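Long-range contact in levansucrase (Bacillus megaterium, PDB 3OM4), which belongs to the levansucrase/invertase family and has its five-bladed beta-propeller fold: residues A[33-46]-A[437-449]. The protein carries 1 engineered substitution. Numbering follows the deposited sequence.
Sequences DQFKVPAFDESTIK and KTSVVKDRVLEQG
Q34 holds CG opposite its backbone N (chi1 -177°) and stays extended beyond it, which carries its amide to the strand backbone at T438. Q448 is likewise extended past CG (chi2 -180°) and lays its amide against the backbone of K46. Q34 NE2 gives T438 O a 2.8 Å bond almost in line with that carbonyl and within the Q34 amide plane. Q34 O accepts V440 N at 3.0 Å. A water donates to Q34 O and accepts from T438 OG1, which also bonds N374.

Between the two glutamines the side chains that meet are apolar. P38 CG meets V440 CG1 at 3.8 Å, each side chain pointing at the other. V440 CG2 packs against Q34 O and K36 O. P38 CB touches V445 CG2, while V445 CG1 lies in plane at the edge of the F40 ring. At the far end Q448 OE1 accepts K46 N at 2.8 Å, and Q448 NE2 reaches a lone pair of K46 O at 2.9 Å. Q448 NE2 also bonds F425 O, and K46 O also takes T424 OG1.

The loop bridges 371-382 and 437-448, edge strands of two four-stranded antiparallel sheets. Bonds to K46 and F425 satisfy the amide of buried Q448 and probably fix which way round it sits.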
loop_
_atom_site.group_PDB
_atom_site.type_symbol
_atom_site.label_atom_id
_atom_site.label_comp_id
_atom_site.label_asym_id
_atom_site.label_seq_id
_atom_site.Cartn_x
_atom_site.Cartn_y
_atom_site.Cartn_z
ATOM N N ASP A 33 10.568 19.941 8.140
ATOM C CA ASP A 33 11.410 18.748 8.108
ATOM C C ASP A 33 10.908 17.658 9.065
ATOM O O ASP A 33 11.460 16.551 9.103
ATOM C CB ASP A 33 12.885 19.106 8.353
ATOM C CG ASP A 33 13.548 19.750 7.133
ATOM O OD1 ASP A 33 12.928 19.799 6.047
ATOM O OD2 ASP A 33 14.705 20.209 7.252
ATOM N N GLN A 34 9.846 17.961 9.815
ATOM C CA GLN A 34 9.144 16.940 10.594
ATOM C C GLN A 34 8.458 15.921 9.678
ATOM O O GLN A 34 8.333 14.748 10.038
ATOM C CB GLN A 34 8.119 17.565 11.553
ATOM C CG GLN A 34 7.400 16.538 12.441
ATOM C CD GLN A 34 6.331 17.136 13.345
ATOM O OE1 GLN A 34 6.198 18.353 13.462
ATOM N NE2 GLN A 34 5.559 16.268 13.990
ATOM N N PHE A 35 8.036 16.371 8.494
ATOM C CA PHE A 35 7.229 15.544 7.582
ATOM C C PHE A 35 7.860 15.280 6.215
ATOM O O PHE A 35 7.515 14.298 5.549
ATOM C CB PHE A 35 5.856 16.183 7.364
ATOM C CG PHE A 35 5.201 16.656 8.625
ATOM C CD1 PHE A 35 4.700 15.742 9.548
ATOM C CD2 PHE A 35 5.081 18.013 8.890
ATOM C CE1 PHE A 35 4.092 16.178 10.723
ATOM C CE2 PHE A 35 4.471 18.460 10.058
ATOM C CZ PHE A 35 3.975 17.540 10.975
ATOM N N LYS A 36 8.748 16.173 5.788
ATOM C CA LYS A 36 9.383 16.072 4.474
ATOM C C LYS A 36 10.219 14.803 4.361
ATOM O O LYS A 36 11.036 14.510 5.234
ATOM C CB LYS A 36 10.269 17.295 4.215
ATOM C CG LYS A 36 10.810 17.390 2.790
ATOM C CD LYS A 36 12.029 18.307 2.701
ATOM C CE LYS A 36 13.295 17.598 3.175
ATOM N NZ LYS A 36 14.512 18.444 3.024
ATOM N N VAL A 37 9.997 14.051 3.285
ATOM C CA VAL A 37 10.852 12.921 2.944
ATOM C C VAL A 37 12.276 13.474 2.790
ATOM O O VAL A 37 12.469 14.469 2.092
ATOM C CB VAL A 37 10.382 12.244 1.627
ATOM C CG1 VAL A 37 11.390 11.212 1.139
ATOM C CG2 VAL A 37 9.008 11.597 1.815
ATOM N N PRO A 38 13.268 12.856 3.463
ATOM C CA PRO A 38 14.644 13.350 3.356
ATOM C C PRO A 38 15.104 13.543 1.912
ATOM O O PRO A 38 14.735 12.762 1.031
ATOM C CB PRO A 38 15.464 12.236 4.007
ATOM C CG PRO A 38 14.549 11.635 4.996
ATOM C CD PRO A 38 13.165 11.731 4.410
ATOM N N ALA A 39 15.894 14.590 1.682
ATOM C CA ALA A 39 16.575 14.772 0.406
ATOM C C ALA A 39 17.585 13.645 0.243
ATOM O O ALA A 39 18.319 13.319 1.182
ATOM C CB ALA A 39 17.272 16.123 0.352
ATOM N N PHE A 40 17.608 13.040 -0.940
ATOM C CA PHE A 40 18.512 11.926 -1.200
ATOM C C PHE A 40 19.698 12.335 -2.069
ATOM O O PHE A 40 19.577 13.206 -2.929
ATOM C CB PHE A 40 17.748 10.749 -1.814
ATOM C CG PHE A 40 16.662 10.203 -0.925
ATOM C CD1 PHE A 40 16.979 9.581 0.278
ATOM C CD2 PHE A 40 15.326 10.312 -1.290
ATOM C CE1 PHE A 40 15.980 9.075 1.109
ATOM C CE2 PHE A 40 14.316 9.804 -0.471
ATOM C CZ PHE A 40 14.643 9.185 0.731
ATOM N N ASP A 41 20.846 11.710 -1.816
ATOM C CA ASP A 41 22.081 12.010 -2.533
ATOM C C ASP A 41 22.088 11.303 -3.887
ATOM O O ASP A 41 22.252 10.081 -3.962
ATOM C CB ASP A 41 23.297 11.604 -1.687
ATOM C CG ASP A 41 24.612 12.167 -2.219
ATOM O OD1 ASP A 41 24.691 12.540 -3.409
ATOM O OD2 ASP A 41 25.582 12.226 -1.434
ATOM N N GLU A 42 21.912 12.084 -4.952
ATOM C CA GLU A 42 21.796 11.547 -6.311
ATOM C C GLU A 42 22.991 10.735 -6.787
ATOM O O GLU A 42 22.827 9.713 -7.462
ATOM C CB GLU A 42 21.528 12.670 -7.309
ATOM C CG GLU A 42 20.141 12.632 -7.866
ATOM C CD GLU A 42 19.869 13.724 -8.867
ATOM O OE1 GLU A 42 20.740 14.016 -9.722
ATOM O OE2 GLU A 42 18.762 14.290 -8.795
ATOM N N SER A 43 24.185 11.199 -6.427
ATOM C CA SER A 43 25.443 10.615 -6.890
ATOM C C SER A 43 25.674 9.180 -6.414
ATOM O O SER A 43 26.472 8.449 -7.004
ATOM C CB SER A 43 26.615 11.500 -6.454
ATOM O OG SER A 43 26.791 11.456 -5.048
ATOM N N THR A 44 24.976 8.781 -5.352
ATOM C CA THR A 44 25.181 7.467 -4.738
ATOM C C THR A 44 24.107 6.436 -5.097
ATOM O O THR A 44 24.221 5.265 -4.728
ATOM C CB THR A 44 25.290 7.569 -3.194
ATOM O OG1 THR A 44 24.083 8.123 -2.658
ATOM C CG2 THR A 44 26.477 8.438 -2.789
ATOM N N ILE A 45 23.076 6.872 -5.819
ATOM C CA ILE A 45 21.948 6.007 -6.180
ATOM C C ILE A 45 22.345 4.944 -7.210
ATOM O O ILE A 45 22.880 5.260 -8.276
ATOM C CB ILE A 45 20.728 6.838 -6.684
ATOM C CG1 ILE A 45 20.251 7.830 -5.606
ATOM C CG2 ILE A 45 19.583 5.926 -7.163
ATOM C CD1 ILE A 45 19.944 7.215 -4.235
ATOM N N LYS A 46 22.080 3.685 -6.867
ATOM C CA LYS A 46 22.390 2.543 -7.724
ATOM C C LYS A 46 21.128 1.783 -8.114
ATOM O O LYS A 46 20.182 1.699 -7.324
ATOM C CB LYS A 46 23.305 1.567 -6.983
ATOM C CG LYS A 46 24.738 2.016 -6.778
ATOM C CD LYS A 46 25.490 0.936 -6.012
ATOM C CE LYS A 46 26.959 1.262 -5.842
ATOM N NZ LYS A 46 27.676 0.128 -5.192
ATOM N N LYS A 437 2.153 11.426 17.818
ATOM C CA LYS A 437 3.078 12.321 17.126
ATOM C C LYS A 437 4.145 11.515 16.398
ATOM O O LYS A 437 4.623 10.502 16.909
ATOM C CB LYS A 437 3.744 13.288 18.116
ATOM C CG LYS A 437 2.775 14.043 19.034
ATOM C CD LYS A 437 2.276 15.335 18.406
ATOM C CE LYS A 437 1.011 15.840 19.088
ATOM N NZ LYS A 437 -0.196 15.056 18.696
ATOM N N THR A 438 4.504 11.957 15.197
ATOM C CA THR A 438 5.598 11.341 14.447
ATOM C C THR A 438 6.562 12.411 13.952
ATOM O O THR A 438 6.195 13.583 13.851
ATOM C CB THR A 438 5.097 10.508 13.231
ATOM O OG1 THR A 438 4.692 11.383 12.173
ATOM C CG2 THR A 438 3.931 9.600 13.615
ATOM N N SER A 439 7.793 12.008 13.646
ATOM C CA SER A 439 8.764 12.910 13.038
ATOM C C SER A 439 9.829 12.158 12.261
ATOM O O SER A 439 10.304 11.111 12.700
ATOM C CB SER A 439 9.443 13.793 14.087
ATOM O OG SER A 439 10.435 14.607 13.477
ATOM N N VAL A 440 10.202 12.715 11.112
ATOM C CA VAL A 440 11.328 12.211 10.334
ATOM C C VAL A 440 12.593 12.401 11.163
ATOM O O VAL A 440 12.842 13.491 11.691
ATOM C CB VAL A 440 11.455 12.935 8.973
ATOM C CG1 VAL A 440 12.738 12.530 8.254
ATOM C CG2 VAL A 440 10.244 12.641 8.095
ATOM N N VAL A 441 13.375 11.336 11.295
ATOM C CA VAL A 441 14.606 11.406 12.076
ATOM C C VAL A 441 15.690 12.155 11.312
ATOM O O VAL A 441 16.040 11.811 10.177
ATOM C CB VAL A 441 15.085 10.016 12.561
ATOM C CG1 VAL A 441 16.385 10.133 13.361
ATOM C CG2 VAL A 441 14.008 9.363 13.415
ATOM N N LYS A 442 16.175 13.206 11.969
ATOM C CA LYS A 442 17.225 14.100 11.500
ATOM C C LYS A 442 18.473 13.367 11.001
ATOM O O LYS A 442 19.080 12.593 11.742
ATOM C CB LYS A 442 17.606 15.012 12.668
ATOM C CG LYS A 442 18.276 16.322 12.317
ATOM C CD LYS A 442 18.886 16.950 13.576
ATOM C CE LYS A 442 17.922 17.879 14.327
ATOM N NZ LYS A 442 16.645 17.250 14.794
ATOM N N ASP A 443 18.830 13.620 9.742
ATOM C CA ASP A 443 20.089 13.157 9.130
ATOM C C ASP A 443 20.449 11.680 9.340
ATOM O O ASP A 443 21.602 11.349 9.634
ATOM C CB ASP A 443 21.260 14.052 9.567
ATOM C CG ASP A 443 21.165 15.461 9.010
ATOM O OD1 ASP A 443 20.961 15.617 7.786
ATOM O OD2 ASP A 443 21.308 16.418 9.801
ATOM N N ARG A 444 19.465 10.797 9.190
ATOM C CA ARG A 444 19.734 9.360 9.221
ATOM C C ARG A 444 19.145 8.622 8.019
ATOM O O ARG A 444 18.191 7.842 8.137
ATOM C CB ARG A 444 19.337 8.729 10.560
ATOM C CG ARG A 444 20.509 8.671 11.542
ATOM C CD ARG A 444 20.153 7.984 12.864
ATOM N NE ARG A 444 20.024 6.520 12.810
ATOM C CZ ARG A 444 20.724 5.685 12.038
ATOM N NH1 ARG A 444 21.659 6.124 11.205
ATOM N NH2 ARG A 444 20.486 4.381 12.112
ATOM N N VAL A 445 19.737 8.898 6.860
ATOM C CA VAL A 445 19.416 8.206 5.621
ATOM C C VAL A 445 20.228 6.913 5.561
ATOM O O VAL A 445 21.460 6.925 5.680
ATOM C CB VAL A 445 19.692 9.097 4.384
ATOM C CG1 VAL A 445 19.485 8.323 3.098
ATOM C CG2 VAL A 445 18.803 10.336 4.403
ATOM N N LEU A 446 19.521 5.802 5.387
ATOM C CA LEU A 446 20.126 4.475 5.409
ATOM C C LEU A 446 20.484 4.022 3.996
ATOM O O LEU A 446 20.388 4.804 3.048
ATOM C CB LEU A 446 19.174 3.479 6.088
ATOM C CG LEU A 446 18.571 3.907 7.435
ATOM C CD1 LEU A 446 17.428 2.983 7.853
ATOM C CD2 LEU A 446 19.628 3.994 8.532
ATOM N N GLU A 447 20.913 2.768 3.857
ATOM C CA GLU A 447 21.244 2.212 2.545
ATOM C C GLU A 447 19.980 2.022 1.719
ATOM O O GLU A 447 18.884 1.939 2.269
ATOM C CB GLU A 447 21.955 0.862 2.688
ATOM C CG GLU A 447 23.225 0.896 3.532
ATOM C CD GLU A 447 24.339 1.710 2.900
ATOM O OE1 GLU A 447 24.610 1.530 1.693
ATOM O OE2 GLU A 447 24.952 2.529 3.618
ATOM N N GLN A 448 20.134 1.954 0.399
ATOM C CA GLN A 448 19.008 1.632 -0.474
ATOM C C GLN A 448 18.417 0.278 -0.100
ATOM O O GLN A 448 19.123 -0.733 -0.083
ATOM C CB GLN A 448 19.437 1.622 -1.939
ATOM C CG GLN A 448 19.781 2.982 -2.509
ATOM C CD GLN A 448 20.192 2.900 -3.964
ATOM O OE1 GLN A 448 21.380 2.946 -4.287
ATOM N NE2 GLN A 448 19.212 2.756 -4.852
ATOM N N GLY A 449 17.128 0.270 0.227
ATOM C CA GLY A 449 16.416 -0.968 0.521
ATOM C C GLY A 449 16.707 -1.592 1.873
ATOM O O GLY A 449 16.352 -2.747 2.106
HETATM O O HOH W 1 6.610 12.429 10.398
#